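Local coordinates for CBS domain protein/ACT domain protein (Thermotoga maritima, PDB 1VR9) that is of unknown function but combines a pair of CBS domains with an ACT domain and may bind magnesium ions, at residues Glu34-His37 / Arg38-Gln41; Val78-Pro81 / Asp82-Val85; Thr92-Leu95 / Leu96-Glu100; Leu121-Phe124 / Leu125-Leu128. All blocks are in the same frame, centred on the assembly; numbering follows the deposited sequence.

Interaction 1 (Glu34-His37 / Arg38-Gln41); sequences ECLH and RMRQ
The imidazole of His-37 has Gln-41 over one face and Arg-40 at its edge, a cluster built one helical turn along helix 32-41, the crossover helix of a beta-alpha-beta unit in a CBS domain. Gln-41 CG makes the face contact, a CH-pi approach lying 3.9 Å from the centroid of the His-37 ring and somewhat off centre. The Gln-41 amide then follows the ring nearly parallel, the two planes 17° apart, with Gln-41 NE2 3.3 Å from His-37 CE1. Arg-40 comes in differently: its NH2 lies in the imidazole plane, 3.6 Å from His-37 CB, while one face of its guanidinium rests over His-37 CA and Leu-36 O. The Arg-38 guanidinium meets the ring more loosely, presenting a face to His-37 CD2. With CG anti to the backbone N (chi1 171°), the His-37 ring is carried to the side where Gln-41 folds back, bent at chi2. An alanine here would remove the ring that the Gln-41 chain lies against, and would probably leave that amide and the Arg-40 guanidinium freer to turn. On the other flank Cys-35 and Met-39, a selenomethionine, are buried against Cys-47 of strand 46-50, while Leu-36, only partly covered, touches Leu-70. Glu-34 turns its OE1 to Thr-31 N, a hydrogen bond near the start of the helix. Backbone bonds run beneath the side chains; Arg-40 N gives its hydrogen to Leu-36 O at 2.9 Å, and Gln-41 N reaches His-37 O at 2.9 Å with a more bent N-H...O angle of 144°.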
loop_
_atom_site.group_PDB
_atom_site.type_symbol
_atom_site.label_atom_id
_atom_site.label_comp_id
_atom_site.label_asym_id
_atom_site.label_seq_id
_atom_site.Cartn_x
_atom_site.Cartn_y
_atom_site.Cartn_z
ATOM N N GLU A 34 14.047 8.820 3.720
ATOM C CA GLU A 34 12.634 9.147 3.982
ATOM C C GLU A 34 11.716 7.933 3.983
ATOM O O GLU A 34 10.821 7.829 4.843
ATOM C CB GLU A 34 12.128 10.124 2.939
ATOM C CG GLU A 34 12.736 11.509 3.046
ATOM C CD GLU A 34 12.192 12.439 1.968
ATOM O OE1 GLU A 34 12.422 12.187 0.756
ATOM O OE2 GLU A 34 11.510 13.431 2.334
ATOM N N CYS A 35 11.921 7.021 3.035
ATOM C CA CYS A 35 11.113 5.826 2.939
ATOM C C CYS A 35 11.330 4.923 4.146
ATOM O O CYS A 35 10.381 4.474 4.763
ATOM C CB CYS A 35 11.454 5.066 1.670
ATOM S SG CYS A 35 10.299 3.814 1.270
ATOM N N LEU A 36 12.583 4.727 4.524
ATOM C CA LEU A 36 12.906 3.923 5.692
ATOM C C LEU A 36 12.250 4.507 6.949
ATOM O O LEU A 36 11.726 3.773 7.788
ATOM C CB LEU A 36 14.423 3.800 5.861
ATOM C CG LEU A 36 15.125 2.895 4.835
ATOM C CD1 LEU A 36 16.638 3.002 5.048
ATOM C CD2 LEU A 36 14.649 1.467 4.944
ATOM N N HIS A 37 12.277 5.827 7.071
ATOM C CA HIS A 37 11.696 6.475 8.232
ATOM C C HIS A 37 10.178 6.209 8.303
ATOM O O HIS A 37 9.644 5.850 9.354
ATOM C CB HIS A 37 12.012 7.963 8.223
ATOM C CG HIS A 37 11.274 8.740 9.276
ATOM N ND1 HIS A 37 11.594 8.672 10.614
ATOM C CD2 HIS A 37 10.211 9.574 9.186
ATOM C CE1 HIS A 37 10.760 9.434 11.304
ATOM N NE2 HIS A 37 9.926 10.008 10.457
ATOM N N ARG A 38 9.481 6.391 7.196
ATOM C CA ARG A 38 8.028 6.134 7.165
ATOM C C ARG A 38 7.705 4.711 7.602
ATOM O O ARG A 38 6.785 4.498 8.399
ATOM C CB ARG A 38 7.432 6.376 5.771
ATOM C CG ARG A 38 7.253 7.770 5.458
ATOM C CD ARG A 38 5.994 8.363 6.112
ATOM N NE ARG A 38 6.293 9.698 6.603
ATOM C CZ ARG A 38 6.225 10.114 7.868
ATOM N NH1 ARG A 38 5.839 9.336 8.901
ATOM N NH2 ARG A 38 6.555 11.369 8.098
HETATM N N MSE A 39 8.472 3.742 7.106
HETATM C CA MSE A 39 8.243 2.332 7.452
HETATM C C MSE A 39 8.505 2.143 8.940
HETATM O O MSE A 39 7.770 1.417 9.586
HETATM C CB MSE A 39 9.102 1.351 6.658
HETATM C CG MSE A 39 9.444 1.704 5.277
HETATM SE SE MSE A 39 10.449 0.295 4.343
HETATM C CE MSE A 39 9.111 -0.043 3.066
ATOM N N ARG A 40 9.538 2.784 9.498
ATOM C CA ARG A 40 9.766 2.695 10.956
ATOM C C ARG A 40 8.594 3.276 11.756
ATOM O O ARG A 40 8.247 2.756 12.828
ATOM C CB ARG A 40 11.030 3.429 11.399
ATOM C CG ARG A 40 12.343 2.699 11.157
ATOM C CD ARG A 40 13.469 3.361 11.970
ATOM N NE ARG A 40 13.665 4.772 11.645
ATOM C CZ ARG A 40 14.325 5.220 10.574
ATOM N NH1 ARG A 40 14.876 4.381 9.704
ATOM N NH2 ARG A 40 14.440 6.522 10.382
ATOM N N GLN A 41 7.973 4.330 11.247
ATOM C CA GLN A 41 6.886 4.991 12.006
ATOM C C GLN A 41 5.670 4.075 12.070
ATOM O O GLN A 41 4.906 4.114 13.028
ATOM C CB GLN A 41 6.523 6.366 11.372
ATOM C CG GLN A 41 7.665 7.365 11.456
ATOM C CD GLN A 41 8.053 7.723 12.896
ATOM O OE1 GLN A 41 7.312 8.397 13.586
ATOM N NE2 GLN A 41 9.228 7.273 13.342
#

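Interaction 2 (Val78-Pro81 / Asp82-Val85); sequences VSLP and DFFV
Phe-83 N donates to Leu-80 O at 3.2 Å, closing a type I beta turn whose corners are Pro-81 and Asp-82, in the loop that leads from strand 56-61 to strand 85-86 of the CBS pair. The N-H points well at its acceptor (162°), yet the donor stands 62° above the carbonyl plane, so no lone pair is met squarely. Beside this bond the two ends of the turn touch through their first side-chain carbons, Leu-80 CB and Phe-83 CB lying 3.8 Å apart. From there the chains part. A chi1 of -176° swings the Phe-83 ring to the far side from its own amide, away from the turn and into the interior, against Leu-97, Leu-106 and Pro-107. Leu-80 packs instead on Val-59, His-101 and Glu-103. The corner residues face outward: the Asp-82 side chain lies back beside Pro-81, its OD2 4.3 Å from Pro-81 CG. The pyrrolidine ring of Pro-81 restrains the backbone to the phi that the first corner of such a turn needs. Farther out, Ser-79 is tied by backbone hydrogen bonding to Val-59, and Val-85, already in strand form, pairs with Pro-107 and Val-109. Thus the turn is anchored at one end to strand 56-61 and at the other to the sheet containing strand 105-109. The Phe-84 side chain touches Phe-56 of strand 56-61 and Val-109 of strand 105-109, and so strands of both sheets. Its ring edge receives Pro-81 O, 3.9 Å from Phe-84 CD2.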
loop_
_atom_site.group_PDB
_atom_site.type_symbol
_atom_site.label_atom_id
_atom_site.label_comp_id
_atom_site.label_asym_id
_atom_site.label_seq_id
_atom_site.Cartn_x
_atom_site.Cartn_y
_atom_site.Cartn_z
ATOM N N VAL A 78 10.477 0.846 -7.057
ATOM C CA VAL A 78 9.052 0.537 -6.841
ATOM C C VAL A 78 8.728 -0.841 -7.432
ATOM O O VAL A 78 9.284 -1.254 -8.447
ATOM C CB VAL A 78 8.127 1.621 -7.449
ATOM C CG1 VAL A 78 6.656 1.303 -7.222
ATOM C CG2 VAL A 78 8.467 3.010 -6.862
ATOM N N SER A 79 7.783 -1.514 -6.794
ATOM C CA SER A 79 7.378 -2.863 -7.147
ATOM C C SER A 79 5.840 -2.909 -7.200
ATOM O O SER A 79 5.172 -2.013 -6.668
ATOM C CB SER A 79 7.887 -3.801 -6.039
ATOM O OG SER A 79 9.303 -3.799 -6.029
ATOM N N LEU A 80 5.299 -3.981 -7.785
ATOM C CA LEU A 80 3.866 -4.302 -7.692
ATOM C C LEU A 80 2.930 -3.183 -8.181
ATOM O O LEU A 80 2.004 -2.775 -7.459
ATOM C CB LEU A 80 3.491 -4.684 -6.252
ATOM C CG LEU A 80 4.302 -5.791 -5.574
ATOM C CD1 LEU A 80 3.743 -6.142 -4.211
ATOM C CD2 LEU A 80 4.323 -7.015 -6.504
ATOM N N PRO A 81 3.130 -2.717 -9.424
ATOM C CA PRO A 81 2.226 -1.702 -9.953
ATOM C C PRO A 81 0.772 -2.178 -10.099
ATOM O O PRO A 81 -0.111 -1.331 -10.261
ATOM C CB PRO A 81 2.830 -1.359 -11.325
ATOM C CG PRO A 81 3.698 -2.477 -11.665
ATOM C CD PRO A 81 4.166 -3.100 -10.403
ATOM N N ASP A 82 0.541 -3.491 -10.070
ATOM C CA ASP A 82 -0.798 -4.062 -10.278
ATOM C C ASP A 82 -1.509 -4.403 -8.972
ATOM O O ASP A 82 -2.623 -4.949 -9.001
ATOM C CB ASP A 82 -0.724 -5.317 -11.167
ATOM C CG ASP A 82 0.047 -5.078 -12.466
ATOM O OD1 ASP A 82 -0.356 -4.196 -13.275
ATOM O OD2 ASP A 82 1.068 -5.775 -12.698
ATOM N N PHE A 83 -0.873 -4.086 -7.835
ATOM C CA PHE A 83 -1.367 -4.475 -6.504
ATOM C C PHE A 83 -2.249 -3.364 -5.931
ATOM O O PHE A 83 -1.783 -2.471 -5.227
ATOM C CB PHE A 83 -0.196 -4.802 -5.560
ATOM C CG PHE A 83 -0.610 -5.307 -4.215
ATOM C CD1 PHE A 83 -1.209 -6.567 -4.068
ATOM C CD2 PHE A 83 -0.344 -4.564 -3.054
ATOM C CE1 PHE A 83 -1.567 -7.047 -2.814
ATOM C CE2 PHE A 83 -0.683 -5.040 -1.827
ATOM C CZ PHE A 83 -1.313 -6.295 -1.697
ATOM N N PHE A 84 -3.538 -3.427 -6.259
ATOM C CA PHE A 84 -4.500 -2.438 -5.809
ATOM C C PHE A 84 -5.913 -3.006 -5.939
ATOM O O PHE A 84 -6.139 -3.966 -6.669
ATOM C CB PHE A 84 -4.405 -1.145 -6.662
ATOM C CG PHE A 84 -4.770 -1.341 -8.114
ATOM C CD1 PHE A 84 -6.090 -1.319 -8.525
ATOM C CD2 PHE A 84 -3.788 -1.593 -9.061
ATOM C CE1 PHE A 84 -6.426 -1.533 -9.852
ATOM C CE2 PHE A 84 -4.100 -1.795 -10.368
ATOM C CZ PHE A 84 -5.422 -1.768 -10.784
ATOM N N VAL A 85 -6.851 -2.373 -5.247
ATOM C CA VAL A 85 -8.283 -2.570 -5.511
ATOM C C VAL A 85 -8.964 -1.198 -5.644
ATOM O O VAL A 85 -8.386 -0.203 -5.264
ATOM C CB VAL A 85 -8.972 -3.412 -4.417
ATOM C CG1 VAL A 85 -8.444 -4.811 -4.457
ATOM C CG2 VAL A 85 -8.820 -2.800 -3.022
#

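Interaction 3 (Thr92-Leu95 / Leu96-Glu100); sequences THAL and LLFLE
Leu-97 sets its CD2 methyl over one face of the His-93 ring, a CH-pi contact 4.1 Å from the centroid and displaced toward the rim, one turn along helix 91-100 in the beta-alpha-beta unit of a CBS domain. The same methyl lies 3.8 Å from His-93 NE2 and also touches the backbone at His-93 O. The imidazole extends along the helix toward the leucine because His-93 chi1, at -178°, places CG beside the carbonyl carbon. Ala-94 and Phe-98 form a second tight pair: Phe-98 N bonds to Ala-94 O at 2.9 Å in an almost straight N-H...O line (172°), and the ring's CD2 lies 3.4 Å from that oxygen. The outer side is looser. Leu-95, Leu-96 and Leu-99 are exposed, and what links them to the preceding turn is mostly backbone. Leu-99 N reaches Leu-95 O at 2.9 Å, whereas Leu-96 N makes a weak bond to His-93 O at 3.0 Å. Leu-96 CD2 approaches His-93 CE1 at 4.0 Å, a marginal touch. The inward side spans two kinds of neighbour: His-93 and Leu-97 pack on Val-85 of strand 85-86, Ala-94, Leu-97 and Phe-98 on Leu-106 of strand 105-109, and Ala-94 and Phe-98 on helix 121-130, where the otherwise exposed Leu-95 also touches Phe-124 and the Phe-98 and Phe-124 rings meet with planes at about 45°.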
loop_
_atom_site.group_PDB
_atom_site.type_symbol
_atom_site.label_atom_id
_atom_site.label_comp_id
_atom_site.label_asym_id
_atom_site.label_seq_id
_atom_site.Cartn_x
_atom_site.Cartn_y
_atom_site.Cartn_z
ATOM N N THR A 92 -14.533 -8.960 -0.490
ATOM C CA THR A 92 -14.205 -10.289 -1.008
ATOM C C THR A 92 -13.208 -10.276 -2.181
ATOM O O THR A 92 -12.446 -11.221 -2.354
ATOM C CB THR A 92 -15.475 -11.081 -1.425
ATOM O OG1 THR A 92 -16.247 -10.308 -2.351
ATOM C CG2 THR A 92 -16.325 -11.402 -0.211
ATOM N N HIS A 93 -13.211 -9.213 -2.987
ATOM C CA HIS A 93 -12.233 -9.061 -4.064
ATOM C C HIS A 93 -10.797 -8.838 -3.554
ATOM O O HIS A 93 -9.836 -9.334 -4.146
ATOM C CB HIS A 93 -12.610 -7.898 -4.977
ATOM C CG HIS A 93 -11.674 -7.723 -6.129
ATOM N ND1 HIS A 93 -11.384 -8.742 -7.011
ATOM C CD2 HIS A 93 -10.950 -6.656 -6.534
ATOM C CE1 HIS A 93 -10.526 -8.307 -7.914
ATOM N NE2 HIS A 93 -10.248 -7.043 -7.649
ATOM N N ALA A 94 -10.665 -8.110 -2.447
ATOM C CA ALA A 94 -9.377 -7.922 -1.783
ATOM C C ALA A 94 -8.726 -9.267 -1.410
ATOM O O ALA A 94 -7.503 -9.370 -1.351
ATOM C CB ALA A 94 -9.546 -7.059 -0.538
ATOM N N LEU A 95 -9.538 -10.283 -1.147
ATOM C CA LEU A 95 -9.017 -11.614 -0.826
ATOM C C LEU A 95 -8.138 -12.106 -1.965
ATOM O O LEU A 95 -7.044 -12.650 -1.742
ATOM C CB LEU A 95 -10.151 -12.624 -0.552
ATOM C CG LEU A 95 -9.804 -14.074 -0.201
ATOM C CD1 LEU A 95 -8.743 -14.150 0.860
ATOM C CD2 LEU A 95 -11.050 -14.828 0.265
ATOM N N LEU A 96 -8.581 -11.889 -3.202
ATOM C CA LEU A 96 -7.795 -12.311 -4.348
ATOM C C LEU A 96 -6.437 -11.595 -4.454
ATOM O O LEU A 96 -5.461 -12.190 -4.917
ATOM C CB LEU A 96 -8.606 -12.113 -5.641
ATOM C CG LEU A 96 -7.951 -12.542 -6.956
ATOM C CD1 LEU A 96 -8.144 -14.025 -7.149
ATOM C CD2 LEU A 96 -8.506 -11.737 -8.139
ATOM N N LEU A 97 -6.388 -10.309 -4.116
ATOM C CA LEU A 97 -5.127 -9.554 -4.146
ATOM C C LEU A 97 -4.190 -10.003 -3.018
ATOM O O LEU A 97 -2.990 -10.151 -3.247
ATOM C CB LEU A 97 -5.343 -8.049 -4.039
ATOM C CG LEU A 97 -5.787 -7.280 -5.286
ATOM C CD1 LEU A 97 -4.663 -7.225 -6.307
ATOM C CD2 LEU A 97 -7.007 -7.884 -5.906
ATOM N N PHE A 98 -4.719 -10.190 -1.808
ATOM C CA PHE A 98 -3.884 -10.670 -0.694
ATOM C C PHE A 98 -3.356 -12.093 -0.940
ATOM O O PHE A 98 -2.260 -12.432 -0.500
ATOM C CB PHE A 98 -4.582 -10.564 0.678
ATOM C CG PHE A 98 -4.690 -9.141 1.225
ATOM C CD1 PHE A 98 -3.552 -8.393 1.513
ATOM C CD2 PHE A 98 -5.937 -8.597 1.552
ATOM C CE1 PHE A 98 -3.644 -7.129 2.068
ATOM C CE2 PHE A 98 -6.041 -7.336 2.085
ATOM C CZ PHE A 98 -4.901 -6.581 2.337
ATOM N N LEU A 99 -4.109 -12.906 -1.656
ATOM C CA LEU A 99 -3.630 -14.232 -2.065
ATOM C C LEU A 99 -2.429 -14.114 -2.999
ATOM O O LEU A 99 -1.489 -14.913 -2.921
ATOM C CB LEU A 99 -4.741 -15.021 -2.735
ATOM C CG LEU A 99 -4.308 -16.390 -3.274
ATOM C CD1 LEU A 99 -3.980 -17.322 -2.130
ATOM C CD2 LEU A 99 -5.401 -16.966 -4.156
ATOM N N GLU A 100 -2.465 -13.127 -3.896
ATOM C CA GLU A 100 -1.335 -12.836 -4.776
ATOM C C GLU A 100 -0.105 -12.317 -4.022
ATOM O O GLU A 100 1.013 -12.815 -4.247
ATOM C CB GLU A 100 -1.737 -11.835 -5.872
ATOM C CG GLU A 100 -2.658 -12.429 -6.950
ATOM C CD GLU A 100 -3.143 -11.409 -7.965
ATOM O OE1 GLU A 100 -2.477 -10.367 -8.159
ATOM O OE2 GLU A 100 -4.205 -11.643 -8.587
#

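Interaction 4 (Leu121-Phe124 / Leu125-Leu128); sequences LHDF and LEAL
Ala-127 N donates to Asp-123 O at 2.9 Å, one of four i to i+4 backbone bonds that carry helix 121-130 through this stretch of a CBS domain. The side chain of Asp-123 has its own partner: His-122 ND1 gives a hydrogen bond to OD1 at 3.0 Å, arriving on the anti side of the carboxylate, with the oxygen close to the imidazole plane. Glu-126, extended beyond CG, runs alongside Asp-123 and brings OE1 to 3.6 Å from Asp-123 OD1, the carboxylate planes 51° apart. At the start of the helix, Ser-120 OG bonds Asp-123 N. The opposite character belongs to Phe-124 and Leu-128. Leu-128 CD1 sits over a face of the Phe-124 ring, 4.2 Å from its centroid, and Leu-128 CD2 comes to 3.5 Å from Phe-124 CE2. A chi1 of 172° turns the Phe-124 ring away from its own N and along the helix to Leu-128, while CD2 of the ring meets Leu-125 CD2 at 4.1 Å. With an alanine in place of Phe-124, the Leu-128 methyls would probably lose their aromatic support and a gap open toward Ile-91, Ala-94 and Leu-95 of helix 91-100. Two like-charged carboxylates so close are likely to favour a protonated His-122, whose bond to Asp-123 would then offset part of their repulsion on the exposed side, while the side around the buried Phe-124 ring holds by apolar packing.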
loop_
_atom_site.group_PDB
_atom_site.type_symbol
_atom_site.label_atom_id
_atom_site.label_comp_id
_atom_site.label_asym_id
_atom_site.label_seq_id
_atom_site.Cartn_x
_atom_site.Cartn_y
_atom_site.Cartn_z
ATOM N N LEU A 121 -4.077 -5.382 5.959
ATOM C CA LEU A 121 -4.344 -6.816 6.089
ATOM C C LEU A 121 -5.103 -7.105 7.394
ATOM O O LEU A 121 -6.036 -7.897 7.415
ATOM C CB LEU A 121 -3.043 -7.620 6.015
ATOM C CG LEU A 121 -3.154 -9.155 6.083
ATOM C CD1 LEU A 121 -4.110 -9.710 5.043
ATOM C CD2 LEU A 121 -1.781 -9.815 5.920
ATOM N N HIS A 122 -4.723 -6.439 8.479
ATOM C CA HIS A 122 -5.413 -6.628 9.753
ATOM C C HIS A 122 -6.895 -6.341 9.596
ATOM O O HIS A 122 -7.736 -7.146 9.981
ATOM C CB HIS A 122 -4.805 -5.712 10.815
ATOM C CG HIS A 122 -5.563 -5.683 12.100
ATOM N ND1 HIS A 122 -6.557 -4.762 12.349
ATOM C CD2 HIS A 122 -5.474 -6.453 13.207
ATOM C CE1 HIS A 122 -7.046 -4.966 13.562
ATOM N NE2 HIS A 122 -6.404 -5.983 14.110
ATOM N N ASP A 123 -7.220 -5.175 9.028
ATOM C CA ASP A 123 -8.632 -4.774 8.886
ATOM C C ASP A 123 -9.396 -5.690 7.925
ATOM O O ASP A 123 -10.568 -6.000 8.151
ATOM C CB ASP A 123 -8.733 -3.305 8.460
ATOM C CG ASP A 123 -8.351 -2.346 9.584
ATOM O OD1 ASP A 123 -8.117 -2.804 10.727
ATOM O OD2 ASP A 123 -8.300 -1.120 9.336
ATOM N N PHE A 124 -8.734 -6.153 6.877
ATOM C CA PHE A 124 -9.318 -7.186 6.029
ATOM C C PHE A 124 -9.688 -8.450 6.798
ATOM O O PHE A 124 -10.764 -9.008 6.598
ATOM C CB PHE A 124 -8.377 -7.533 4.883
ATOM C CG PHE A 124 -8.805 -8.718 4.076
ATOM C CD1 PHE A 124 -9.819 -8.609 3.128
ATOM C CD2 PHE A 124 -8.157 -9.931 4.220
ATOM C CE1 PHE A 124 -10.195 -9.697 2.372
ATOM C CE2 PHE A 124 -8.543 -11.033 3.470
ATOM C CZ PHE A 124 -9.569 -10.909 2.552
ATOM N N LEU A 125 -8.803 -8.931 7.668
ATOM C CA LEU A 125 -9.119 -10.098 8.471
ATOM C C LEU A 125 -10.289 -9.841 9.417
ATOM O O LEU A 125 -11.101 -10.723 9.634
ATOM C CB LEU A 125 -7.886 -10.583 9.235
ATOM C CG LEU A 125 -6.783 -11.081 8.289
ATOM C CD1 LEU A 125 -5.542 -11.452 9.121
ATOM C CD2 LEU A 125 -7.224 -12.290 7.439
ATOM N N GLU A 126 -10.352 -8.635 9.976
ATOM C CA GLU A 126 -11.471 -8.227 10.825
ATOM C C GLU A 126 -12.784 -8.259 10.044
ATOM O O GLU A 126 -13.839 -8.626 10.615
ATOM C CB GLU A 126 -11.188 -6.832 11.398
ATOM C CG GLU A 126 -12.154 -6.345 12.473
ATOM C CD GLU A 126 -11.611 -5.114 13.188
ATOM O OE1 GLU A 126 -10.717 -4.442 12.617
ATOM O OE2 GLU A 126 -12.076 -4.818 14.305
ATOM N N ALA A 127 -12.738 -7.882 8.762
ATOM C CA ALA A 127 -13.914 -7.997 7.894
ATOM C C ALA A 127 -14.365 -9.450 7.804
ATOM O O ALA A 127 -15.542 -9.733 7.944
ATOM C CB ALA A 127 -13.648 -7.464 6.525
ATOM N N LEU A 128 -13.413 -10.361 7.583
ATOM C CA LEU A 128 -13.717 -11.805 7.487
ATOM C C LEU A 128 -14.200 -12.409 8.806
ATOM O O LEU A 128 -15.002 -13.349 8.823
ATOM C CB LEU A 128 -12.485 -12.568 6.987
ATOM C CG LEU A 128 -12.284 -12.742 5.479
ATOM C CD1 LEU A 128 -12.743 -11.543 4.659
ATOM C CD2 LEU A 128 -10.825 -13.070 5.199
#

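In the fold
Along the chain the four contacts follow in series. Interaction 1 lies in the first CBS range, on helix 32-41 beside the sheet of strands 25-27, 46-50 and 56-61; interactions 2, 3 and 4 lie in the second. Interaction 1 is remote, its centre about 26 Å from that of interaction 3, across the centre of the chain. The others form a chain of touches: interaction 2 meets interaction 3 through Phe-83 and Val-85 against Leu-97, and interaction 3 meets interaction 4, centres about 11 Å apart, through Phe-98 and Phe-124. Residues 78-85 thus lead from the first sheet into the second, whose helices 91-100 and 121-130 pack together, giving two similar modules joined in tandem.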